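Long-range contacts in interleukin-2 receptor subunit beta (Mus musculus, PDB 6DG5), which probably binds interleukin-2 and interleukin-15 through its extracellular domains and helps pass their signals into the cell: residues B[12-16]-B[131-136]; B[114-120]-B[202-208]; B[181-185]-B[196-200]. All blocks are in the same frame, centred on the assembly; numbering follows the deposited sequence.

How the interactions relate
Interaction 1 joins a loop of the N-terminal domain to a loop of the second, fibronectin type-III domain, on the side where the chain of another protein touches His134 and Tyr135. The other two lie in the second domain and share a sheet: strands 178-187 and 202-205 are neighbours, and Leu202 N sits 2.9 Å from Val181 O, while the Phe204 ring packs on Val181. Interactions 2 and 3 have centres about 18 Å apart. Interaction 3, on the WSXWS motif, lies between, its centre about 17 Å from that of interaction 1; those of interactions 1 and 2 are about 32 Å apart. Attached sugars lie at all three, an N-acetylglucosamine touching Gln131 in interaction 1.

Interaction 1 of 3, residues B[12-16]-B[131-136]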
loop_
_atom_site.group_PDB
_atom_site.type_symbol
_atom_site.label_atom_id
_atom_site.label_comp_id
_atom_site.label_asym_id
_atom_site.label_seq_id
_atom_site.Cartn_x
_atom_site.Cartn_y
_atom_site.Cartn_z
ATOM N N TYR B 12 7.635 -9.822 14.860
ATOM C CA TYR B 12 6.419 -10.319 14.233
ATOM C C TYR B 12 6.630 -10.381 12.726
ATOM O O TYR B 12 7.048 -9.392 12.114
ATOM C CB TYR B 12 5.235 -9.414 14.593
ATOM C CG TYR B 12 3.925 -9.726 13.905
ATOM C CD1 TYR B 12 3.451 -11.028 13.817
ATOM C CD2 TYR B 12 3.143 -8.707 13.373
ATOM C CE1 TYR B 12 2.247 -11.311 13.196
ATOM C CE2 TYR B 12 1.935 -8.978 12.757
ATOM C CZ TYR B 12 1.494 -10.284 12.668
ATOM O OH TYR B 12 0.295 -10.558 12.052
ATOM N N ASN B 13 6.358 -11.544 12.135
ATOM C CA ASN B 13 6.585 -11.757 10.711
ATOM C C ASN B 13 5.477 -11.177 9.836
ATOM O O ASN B 13 5.442 -11.471 8.637
ATOM C CB ASN B 13 6.747 -13.253 10.421
ATOM C CG ASN B 13 5.424 -13.995 10.394
ATOM O OD1 ASN B 13 4.473 -13.627 11.086
ATOM N ND2 ASN B 13 5.358 -15.053 9.593
ATOM N N SER B 14 4.586 -10.370 10.417
ATOM C CA SER B 14 3.445 -9.721 9.772
ATOM C C SER B 14 2.340 -10.693 9.383
ATOM O O SER B 14 1.381 -10.287 8.719
ATOM C CB SER B 14 3.853 -8.908 8.536
ATOM O OG SER B 14 4.119 -9.761 7.439
ATOM N N ARG B 15 2.432 -11.961 9.778
ATOM C CA ARG B 15 1.346 -12.900 9.517
ATOM C C ARG B 15 0.875 -13.566 10.804
ATOM O O ARG B 15 -0.051 -13.073 11.457
ATOM C CB ARG B 15 1.767 -13.958 8.495
ATOM C CG ARG B 15 1.607 -13.524 7.045
ATOM C CD ARG B 15 0.319 -12.739 6.845
ATOM N NE ARG B 15 -0.228 -12.897 5.500
ATOM C CZ ARG B 15 -1.221 -12.164 5.009
ATOM N NH1 ARG B 15 -1.770 -11.209 5.747
ATOM N NH2 ARG B 15 -1.660 -12.379 3.776
ATOM N N ALA B 16 1.503 -14.684 11.184
ATOM C CA ALA B 16 1.043 -15.423 12.354
ATOM C C ALA B 16 2.184 -15.934 13.228
ATOM O O ALA B 16 1.991 -16.898 13.978
ATOM C CB ALA B 16 0.167 -16.602 11.926
ATOM N N GLN B 131 4.837 -14.814 3.438
ATOM C CA GLN B 131 4.389 -14.320 4.743
ATOM C C GLN B 131 4.445 -12.797 4.827
ATOM O O GLN B 131 4.789 -12.226 5.865
ATOM C CB GLN B 131 5.194 -14.956 5.877
ATOM C CG GLN B 131 4.666 -16.307 6.317
ATOM C CD GLN B 131 5.772 -17.298 6.592
ATOM O OE1 GLN B 131 6.181 -17.493 7.736
ATOM N NE2 GLN B 131 6.265 -17.935 5.537
ATOM N N VAL B 132 4.105 -12.131 3.729
ATOM C CA VAL B 132 4.040 -10.675 3.682
ATOM C C VAL B 132 2.577 -10.268 3.749
ATOM O O VAL B 132 1.768 -10.681 2.909
ATOM C CB VAL B 132 4.714 -10.118 2.418
ATOM C CG1 VAL B 132 4.662 -8.599 2.430
ATOM C CG2 VAL B 132 6.148 -10.604 2.327
ATOM N N SER B 133 2.236 -9.459 4.746
ATOM C CA SER B 133 0.850 -9.075 4.958
ATOM C C SER B 133 0.379 -8.113 3.876
ATOM O O SER B 133 1.151 -7.314 3.342
ATOM C CB SER B 133 0.681 -8.427 6.330
ATOM O OG SER B 133 -0.653 -7.992 6.526
ATOM N N HIS B 134 -0.913 -8.205 3.552
ATOM C CA HIS B 134 -1.529 -7.210 2.681
ATOM C C HIS B 134 -1.478 -5.825 3.309
ATOM O O HIS B 134 -1.504 -4.817 2.594
ATOM C CB HIS B 134 -2.973 -7.602 2.383
ATOM C CG HIS B 134 -3.839 -7.678 3.601
ATOM N ND1 HIS B 134 -3.644 -8.612 4.595
ATOM C CD2 HIS B 134 -4.901 -6.934 3.989
ATOM C CE1 HIS B 134 -4.550 -8.444 5.540
ATOM N NE2 HIS B 134 -5.327 -7.433 5.196
ATOM N N TYR B 135 -1.401 -5.761 4.643
ATOM C CA TYR B 135 -1.293 -4.481 5.334
ATOM C C TYR B 135 -0.040 -3.724 4.912
ATOM O O TYR B 135 -0.056 -2.490 4.805
ATOM C CB TYR B 135 -1.280 -4.706 6.846
ATOM C CG TYR B 135 -2.594 -5.141 7.451
ATOM C CD1 TYR B 135 -3.802 -4.636 6.987
ATOM C CD2 TYR B 135 -2.625 -6.053 8.497
ATOM C CE1 TYR B 135 -5.003 -5.031 7.548
ATOM C CE2 TYR B 135 -3.817 -6.452 9.065
ATOM C CZ TYR B 135 -5.005 -5.941 8.586
ATOM O OH TYR B 135 -6.193 -6.344 9.153
ATOM N N ILE B 136 1.056 -4.441 4.671
ATOM C CA ILE B 136 2.348 -3.831 4.387
ATOM C C ILE B 136 2.885 -4.193 3.014
ATOM O O ILE B 136 3.973 -3.736 2.654
ATOM C CB ILE B 136 3.386 -4.198 5.468
ATOM C CG1 ILE B 136 3.589 -5.712 5.506
ATOM C CG2 ILE B 136 2.946 -3.683 6.824
ATOM C CD1 ILE B 136 4.866 -6.139 6.183
#
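The Arg15 guanidinium carries Ser133 CA over one face, 3.4 Å above its plane and offset toward the rim, and Val132 O over that same face. At its edge stands the His134 ring, the two planes 49° apart; NH1 approaches the edge of the imidazole and gives ND1 a weak hydrogen bond of 3.4 Å. A kink at chi2 (-40°) bends the arginine chain, and its CG lies 3.6 Å from Gln131 O before the end runs on beside Val132 and Ser133. The Asn13 and Gln131 amides stand steeply to each other, planes 73° apart, and their bond from ND2 to OE1 is weak as well. Between these groups, Ser133 N donates to Ser14 OG at 3.3 Å, and Ile136 CD1 rests 3.8 Å from Ser14 CB. Each loop is also shaped from within: Asn13 OD1 accepts from Arg15 N in an Asx turn, and Ser133 OG from Tyr135 N in an ST turn.

The stronger polar partners of Arg15 belong to the N-terminal domain: NE makes a salt bridge with Glu69 and NH1 a hydrogen bond with Gln71, which also bonds Ser133 OG. His134 NE2 and Tyr135 OH each bond an acidic side chain of the chain of another protein. Were this arginine an alanine, the Glu69 carboxylate would probably be left without its charged mate and the backbone of Val132 and Ser133 less covered. This joint between the two receptor domains is thus buried yet largely polar, with Arg15 linking its own domain's acid to the loop that carries the interprotein contacts.

Interaction 2 of 3, residues B[114-120]-B[202-208]; sequences QVLHIDT and LTFRTRP. With NAG (2-acetamido-2-deoxy-beta-D-glucopyranose), chain D.
Two strands from opposite sheets of a fibronectin type-III sandwich, 111-118 at its start and 202-205 at its end, face each other here along one margin of the second receptor domain. The segments run roughly the same way, end-to-end directions 21° apart. At the near end Val115 CG2 does the touching: it meets Leu202 CD2 at 3.7 Å, the side chains slanting across each other, and then Phe204 CB at 4.1 Å. The chain turns a corner at Leu116, whose side chain heads off to the sugar, CD1 lying 3.3 Å from O6 of the N-acetylglucosamine. Past the corner, Ile118 turns back toward strand 202-205. Its CG1 is anti to the backbone N (chi1 178°), which carries CD1 to within 3.7 Å of CD2 on the Phe204 ring.

Farther along, the backbones close up. Arg207 N donates to Asp119 O at 3.0 Å with a fairly straight N-H...O angle of 163°, reaching the oxygen from above the carbonyl plane. Thr120 N is turned back on Asp119, taking the anti lone pair of OD1, while Thr120 CG2 lies against Arg207 CB at 3.7 Å. Thr206 packs its CB near the carbonyl oxygens of Asp119 and Thr120, and its hydroxyl bonds Ile174 and Thr177 of a nearby loop.

Strand 123-128 lies beneath: Ile125 touches both Leu202 and Phe204. Apolar side chains between first and last strands, giving way to a backbone bond beyond the strand ends, make up the edge of the sandwich where its first and last strands meet, as in fibronectin type-III domains.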
loop_
_atom_site.group_PDB
_atom_site.type_symbol
_atom_site.label_atom_id
_atom_site.label_comp_id
_atom_site.label_asym_id
_atom_site.label_seq_id
_atom_site.Cartn_x
_atom_site.Cartn_y
_atom_site.Cartn_z
ATOM N N GLN B 114 17.096 -17.241 -8.073
ATOM C CA GLN B 114 17.560 -17.943 -9.260
ATOM C C GLN B 114 17.939 -16.929 -10.328
ATOM O O GLN B 114 17.535 -15.764 -10.281
ATOM C CB GLN B 114 16.503 -18.912 -9.796
ATOM C CG GLN B 114 15.290 -18.241 -10.412
ATOM C CD GLN B 114 14.426 -19.219 -11.176
ATOM O OE1 GLN B 114 14.891 -20.282 -11.586
ATOM N NE2 GLN B 114 13.160 -18.870 -11.370
ATOM N N VAL B 115 18.716 -17.399 -11.297
ATOM C CA VAL B 115 19.186 -16.581 -12.406
ATOM C C VAL B 115 18.324 -16.883 -13.623
ATOM O O VAL B 115 18.253 -18.033 -14.073
ATOM C CB VAL B 115 20.669 -16.843 -12.707
ATOM C CG1 VAL B 115 21.122 -16.010 -13.892
ATOM C CG2 VAL B 115 21.519 -16.551 -11.482
ATOM N N LEU B 116 17.673 -15.853 -14.160
ATOM C CA LEU B 116 16.863 -16.016 -15.361
ATOM C C LEU B 116 17.680 -15.811 -16.631
ATOM O O LEU B 116 17.492 -16.538 -17.611
ATOM C CB LEU B 116 15.679 -15.046 -15.342
ATOM C CG LEU B 116 14.587 -15.317 -14.305
ATOM C CD1 LEU B 116 13.413 -14.373 -14.510
ATOM C CD2 LEU B 116 14.131 -16.764 -14.370
ATOM N N HIS B 117 18.580 -14.833 -16.634
ATOM C CA HIS B 117 19.485 -14.618 -17.752
ATOM C C HIS B 117 20.875 -14.342 -17.205
ATOM O O HIS B 117 21.017 -13.686 -16.171
ATOM C CB HIS B 117 19.029 -13.453 -18.636
ATOM C CG HIS B 117 20.046 -13.033 -19.651
ATOM N ND1 HIS B 117 20.783 -11.874 -19.528
ATOM C CD2 HIS B 117 20.460 -13.623 -20.796
ATOM C CE1 HIS B 117 21.600 -11.763 -20.561
ATOM N NE2 HIS B 117 21.423 -12.812 -21.345
ATOM N N ILE B 118 21.895 -14.848 -17.891
ATOM C CA ILE B 118 23.274 -14.580 -17.498
ATOM C C ILE B 118 24.124 -14.474 -18.759
ATOM O O ILE B 118 24.057 -15.335 -19.640
ATOM C CB ILE B 118 23.801 -15.656 -16.524
ATOM C CG1 ILE B 118 25.263 -15.382 -16.179
ATOM C CG2 ILE B 118 23.591 -17.066 -17.083
ATOM C CD1 ILE B 118 25.642 -15.791 -14.785
ATOM N N ASP B 119 24.900 -13.395 -18.852
ATOM C CA ASP B 119 25.732 -13.112 -20.016
ATOM C C ASP B 119 27.212 -13.173 -19.640
ATOM O O ASP B 119 27.586 -13.735 -18.603
ATOM C CB ASP B 119 25.387 -11.727 -20.574
ATOM C CG ASP B 119 25.457 -11.657 -22.083
ATOM O OD1 ASP B 119 26.398 -12.226 -22.677
ATOM O OD2 ASP B 119 24.547 -11.039 -22.664
ATOM N N THR B 120 28.068 -12.599 -20.479
ATOM C CA THR B 120 29.445 -12.426 -20.053
ATOM C C THR B 120 29.567 -11.283 -19.062
ATOM O O THR B 120 30.452 -11.308 -18.201
ATOM C CB THR B 120 30.364 -12.183 -21.249
ATOM O OG1 THR B 120 29.902 -11.048 -21.992
ATOM C CG2 THR B 120 30.398 -13.404 -22.144
ATOM N N LEU B 202 23.077 -17.124 -3.401
ATOM C CA LEU B 202 23.008 -17.710 -4.733
ATOM C C LEU B 202 24.351 -17.512 -5.422
ATOM O O LEU B 202 24.781 -16.373 -5.634
ATOM C CB LEU B 202 21.886 -17.069 -5.549
ATOM C CG LEU B 202 21.804 -17.440 -7.029
ATOM C CD1 LEU B 202 21.104 -18.776 -7.211
ATOM C CD2 LEU B 202 21.103 -16.345 -7.815
ATOM N N THR B 203 25.004 -18.614 -5.775
ATOM C CA THR B 203 26.317 -18.579 -6.403
ATOM C C THR B 203 26.171 -18.782 -7.905
ATOM O O THR B 203 25.573 -19.769 -8.348
ATOM C CB THR B 203 27.232 -19.652 -5.812
ATOM O OG1 THR B 203 27.095 -19.663 -4.385
ATOM C CG2 THR B 203 28.680 -19.367 -6.169
ATOM N N PHE B 204 26.716 -17.848 -8.684
ATOM C CA PHE B 204 26.631 -17.903 -10.135
ATOM C C PHE B 204 27.941 -17.424 -10.743
ATOM O O PHE B 204 28.672 -16.633 -10.141
ATOM C CB PHE B 204 25.460 -17.059 -10.666
ATOM C CG PHE B 204 25.562 -15.594 -10.336
ATOM C CD1 PHE B 204 25.122 -15.112 -9.114
ATOM C CD2 PHE B 204 26.081 -14.696 -11.255
ATOM C CE1 PHE B 204 25.210 -13.764 -8.809
ATOM C CE2 PHE B 204 26.172 -13.347 -10.957
ATOM C CZ PHE B 204 25.734 -12.882 -9.733
ATOM N N ARG B 205 28.228 -17.912 -11.949
ATOM C CA ARG B 205 29.450 -17.574 -12.666
ATOM C C ARG B 205 29.100 -17.066 -14.058
ATOM O O ARG B 205 28.266 -17.657 -14.754
ATOM C CB ARG B 205 30.391 -18.782 -12.765
ATOM C CG ARG B 205 31.714 -18.489 -13.454
ATOM C CD ARG B 205 32.612 -19.716 -13.471
ATOM N NE ARG B 205 33.865 -19.467 -14.179
ATOM C CZ ARG B 205 34.983 -19.049 -13.594
ATOM N NH1 ARG B 205 35.010 -18.834 -12.286
ATOM N NH2 ARG B 205 36.075 -18.847 -14.317
ATOM N N THR B 206 29.745 -15.975 -14.462
ATOM C CA THR B 206 29.473 -15.356 -15.747
ATOM C C THR B 206 30.081 -16.170 -16.887
ATOM O O THR B 206 31.024 -16.945 -16.704
ATOM C CB THR B 206 30.020 -13.928 -15.778
ATOM O OG1 THR B 206 31.341 -13.911 -15.223
ATOM C CG2 THR B 206 29.124 -12.999 -14.979
ATOM N N ARG B 207 29.518 -15.983 -18.079
ATOM C CA ARG B 207 30.004 -16.682 -19.261
ATOM C C ARG B 207 31.418 -16.214 -19.597
ATOM O O ARG B 207 31.707 -15.016 -19.526
ATOM C CB ARG B 207 29.068 -16.434 -20.446
ATOM C CG ARG B 207 29.431 -17.183 -21.720
ATOM C CD ARG B 207 28.546 -16.766 -22.889
ATOM N NE ARG B 207 27.172 -17.245 -22.754
ATOM C CZ ARG B 207 26.712 -18.361 -23.311
ATOM N NH1 ARG B 207 27.517 -19.118 -24.044
ATOM N NH2 ARG B 207 25.447 -18.722 -23.138
ATOM N N PRO B 208 32.320 -17.128 -19.952
ATOM C CA PRO B 208 33.701 -16.725 -20.243
ATOM C C PRO B 208 33.797 -15.882 -21.504
ATOM O O PRO B 208 32.955 -15.957 -22.401
ATOM C CB PRO B 208 34.434 -18.062 -20.412
ATOM C CG PRO B 208 33.360 -19.029 -20.787
ATOM C CD PRO B 208 32.146 -18.587 -20.032
HETATM C C1 NAG D . 14.561 -9.406 -15.134
HETATM C C2 NAG D . 14.085 -8.417 -16.205
HETATM C C3 NAG D . 12.688 -7.883 -15.869
HETATM C C4 NAG D . 11.718 -9.022 -15.574
HETATM C C5 NAG D . 12.317 -9.960 -14.530
HETATM C C6 NAG D . 11.470 -11.183 -14.265
HETATM C C7 NAG D . 15.240 -6.679 -17.506
HETATM C C8 NAG D . 16.244 -5.566 -17.468
HETATM N N2 NAG D . 15.026 -7.317 -16.350
HETATM O O3 NAG D . 12.212 -7.113 -16.968
HETATM O O4 NAG D . 10.494 -8.499 -15.062
HETATM O O5 NAG D . 13.596 -10.434 -14.972
HETATM O O6 NAG D . 11.305 -11.974 -15.434
HETATM O O7 NAG D . 14.649 -6.986 -18.537
#

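Interaction 3 of 3, residues B[181-185]-B[196-200]; sequences VQVRV and SPWSQ. With MAN (alpha-D-mannopyranose), chain E; FUC (alpha-L-fucopyranose), chain C.
The Arg184 side chain lies along one face of the Trp198 indole, its CD 3.5 Å from the centroid of the six-membered ring and almost straight above it in a CH-pi contact; the guanidinium is nearly parallel to the ring (planes 7° apart) but offset toward the rim, NE 3.4 Å from CZ2. With CG between backbone N and carbonyl carbon and the chain extended from CG to NE, the arginine runs along that face. Beyond the two segments, Trp198 has a cation-pi partner in Arg145, on strand 140-148, and Arg184 has one in Trp195, while Arg184 NH2 makes a salt bridge with Glu143.

Hydrogen bonds hold the loop to the strand in two pairs. Val183 N donates to Ser199 OG at 2.8 Å, and Ser199 N returns a bond to Val183 O in its carbonyl plane. Two residues farther on, Val185 N donates to Ser196 OG at 2.9 Å and Ser196 N to Val185 O at 3.1 Å. Both serine hydroxyls are held between their own backbone N and carbonyl carbon (chi1 79° at Ser196, 63° at Ser199), where they take the place of a backbone carbonyl facing the strand. Gln182 adds a side-chain bond, NE2 to Ser199 O, close to the carbonyl axis; its OE1 bonds Arg145, and its amide lies near the Trp198 CB.

Sugars meet the loop's outer side. Mannose O4 donates to Trp198 O at 2.7 Å, and fucose C4 lies 3.5 Å from Pro197 CG. The backbone angles of 196-200 are those of a polyproline II helix. Serines docking such a helix on a strand, with arginine and tryptophan side chains interleaved beside it, are the hallmark of the WSXWS motif of type I cytokine receptors.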
loop_
_atom_site.group_PDB
_atom_site.type_symbol
_atom_site.label_atom_id
_atom_site.label_comp_id
_atom_site.label_asym_id
_atom_site.label_seq_id
_atom_site.Cartn_x
_atom_site.Cartn_y
_atom_site.Cartn_z
ATOM N N VAL B 181 25.276 -13.806 -4.022
ATOM C CA VAL B 181 24.290 -12.747 -3.828
ATOM C C VAL B 181 23.308 -13.148 -2.734
ATOM O O VAL B 181 22.827 -14.286 -2.703
ATOM C CB VAL B 181 23.543 -12.433 -5.144
ATOM C CG1 VAL B 181 22.249 -11.686 -4.865
ATOM C CG2 VAL B 181 24.428 -11.615 -6.066
ATOM N N GLN B 182 23.014 -12.204 -1.837
ATOM C CA GLN B 182 21.977 -12.349 -0.830
ATOM C C GLN B 182 21.045 -11.149 -0.900
ATOM O O GLN B 182 21.479 -10.031 -1.186
ATOM C CB GLN B 182 22.560 -12.447 0.583
ATOM C CG GLN B 182 23.336 -13.718 0.866
ATOM C CD GLN B 182 23.789 -13.799 2.313
ATOM O OE1 GLN B 182 24.549 -12.954 2.786
ATOM N NE2 GLN B 182 23.312 -14.814 3.026
ATOM N N VAL B 183 19.759 -11.386 -0.629
ATOM C CA VAL B 183 18.736 -10.347 -0.671
ATOM C C VAL B 183 17.971 -10.350 0.645
ATOM O O VAL B 183 17.904 -11.366 1.342
ATOM C CB VAL B 183 17.773 -10.542 -1.866
ATOM C CG1 VAL B 183 17.061 -9.245 -2.198
ATOM C CG2 VAL B 183 18.522 -11.069 -3.085
ATOM N N ARG B 184 17.407 -9.193 0.993
ATOM C CA ARG B 184 16.572 -9.066 2.178
ATOM C C ARG B 184 15.476 -8.040 1.915
ATOM O O ARG B 184 15.550 -7.253 0.968
ATOM C CB ARG B 184 17.396 -8.682 3.414
ATOM C CG ARG B 184 18.207 -7.412 3.266
ATOM C CD ARG B 184 19.021 -7.159 4.521
ATOM N NE ARG B 184 19.642 -5.838 4.527
ATOM C CZ ARG B 184 20.296 -5.332 5.567
ATOM N NH1 ARG B 184 20.412 -6.037 6.684
ATOM N NH2 ARG B 184 20.832 -4.121 5.493
ATOM N N VAL B 185 14.456 -8.051 2.779
ATOM C CA VAL B 185 13.210 -7.333 2.530
ATOM C C VAL B 185 12.779 -6.575 3.783
ATOM O O VAL B 185 13.098 -6.965 4.909
ATOM C CB VAL B 185 12.105 -8.309 2.054
ATOM C CG1 VAL B 185 11.761 -9.315 3.144
ATOM C CG2 VAL B 185 10.863 -7.562 1.590
ATOM N N SER B 196 14.813 -7.931 7.284
ATOM C CA SER B 196 14.727 -9.378 7.315
ATOM C C SER B 196 16.117 -9.981 7.156
ATOM O O SER B 196 17.024 -9.336 6.624
ATOM C CB SER B 196 13.816 -9.879 6.199
ATOM O OG SER B 196 14.493 -9.894 4.954
ATOM N N PRO B 197 16.314 -11.219 7.613
ATOM C CA PRO B 197 17.613 -11.872 7.425
ATOM C C PRO B 197 17.936 -12.041 5.949
ATOM O O PRO B 197 17.057 -12.049 5.087
ATOM C CB PRO B 197 17.435 -13.229 8.114
ATOM C CG PRO B 197 16.349 -13.000 9.099
ATOM C CD PRO B 197 15.412 -12.029 8.445
ATOM N N TRP B 198 19.229 -12.161 5.666
ATOM C CA TRP B 198 19.675 -12.328 4.292
ATOM C C TRP B 198 19.201 -13.661 3.734
ATOM O O TRP B 198 19.135 -14.665 4.449
ATOM C CB TRP B 198 21.195 -12.237 4.213
ATOM C CG TRP B 198 21.729 -10.862 4.453
ATOM C CD1 TRP B 198 22.340 -10.403 5.584
ATOM C CD2 TRP B 198 21.698 -9.759 3.539
ATOM N NE1 TRP B 198 22.696 -9.086 5.428
ATOM C CE2 TRP B 198 22.313 -8.667 4.181
ATOM C CE3 TRP B 198 21.211 -9.591 2.240
ATOM C CZ2 TRP B 198 22.455 -7.425 3.570
ATOM C CZ3 TRP B 198 21.355 -8.357 1.633
ATOM C CH2 TRP B 198 21.970 -7.290 2.298
ATOM N N SER B 199 18.868 -13.663 2.449
ATOM C CA SER B 199 18.422 -14.876 1.786
ATOM C C SER B 199 19.563 -15.883 1.692
ATOM O O SER B 199 20.741 -15.545 1.846
ATOM C CB SER B 199 17.902 -14.553 0.388
ATOM O OG SER B 199 18.931 -14.025 -0.432
ATOM N N GLN B 200 19.200 -17.136 1.434
ATOM C CA GLN B 200 20.203 -18.156 1.163
ATOM C C GLN B 200 21.026 -17.723 -0.042
ATOM O O GLN B 200 20.453 -17.478 -1.115
ATOM C CB GLN B 200 19.563 -19.518 0.906
ATOM C CG GLN B 200 19.443 -20.393 2.143
ATOM C CD GLN B 200 19.009 -21.810 1.813
ATOM O OE1 GLN B 200 19.513 -22.423 0.871
ATOM N NE2 GLN B 200 18.064 -22.335 2.587
HETATM C C1 MAN E . 21.030 -20.222 6.397
HETATM C C2 MAN E . 22.295 -19.625 5.718
HETATM C C3 MAN E . 22.326 -18.112 5.904
HETATM C C4 MAN E . 21.021 -17.473 5.414
HETATM C C5 MAN E . 19.823 -18.097 6.141
HETATM C C6 MAN E . 18.492 -17.589 5.608
HETATM O O2 MAN E . 22.279 -19.842 4.304
HETATM O O3 MAN E . 23.440 -17.524 5.239
HETATM O O4 MAN E . 21.044 -16.074 5.669
HETATM O O5 MAN E . 19.839 -19.544 5.982
HETATM O O6 MAN E . 17.455 -18.061 6.464
HETATM C C1 FUC C . 12.024 -15.729 12.455
HETATM C C2 FUC C . 11.272 -14.554 11.777
HETATM C C3 FUC C . 12.191 -13.738 10.856
HETATM C C4 FUC C . 13.457 -14.523 10.446
HETATM C C5 FUC C . 14.223 -14.987 11.704
HETATM C C6 FUC C . 15.143 -16.176 11.453
HETATM O O2 FUC C . 10.639 -13.703 12.723
HETATM O O3 FUC C . 11.489 -13.381 9.673
HETATM O O4 FUC C . 13.139 -15.628 9.604
HETATM O O5 FUC C . 13.346 -15.355 12.799
#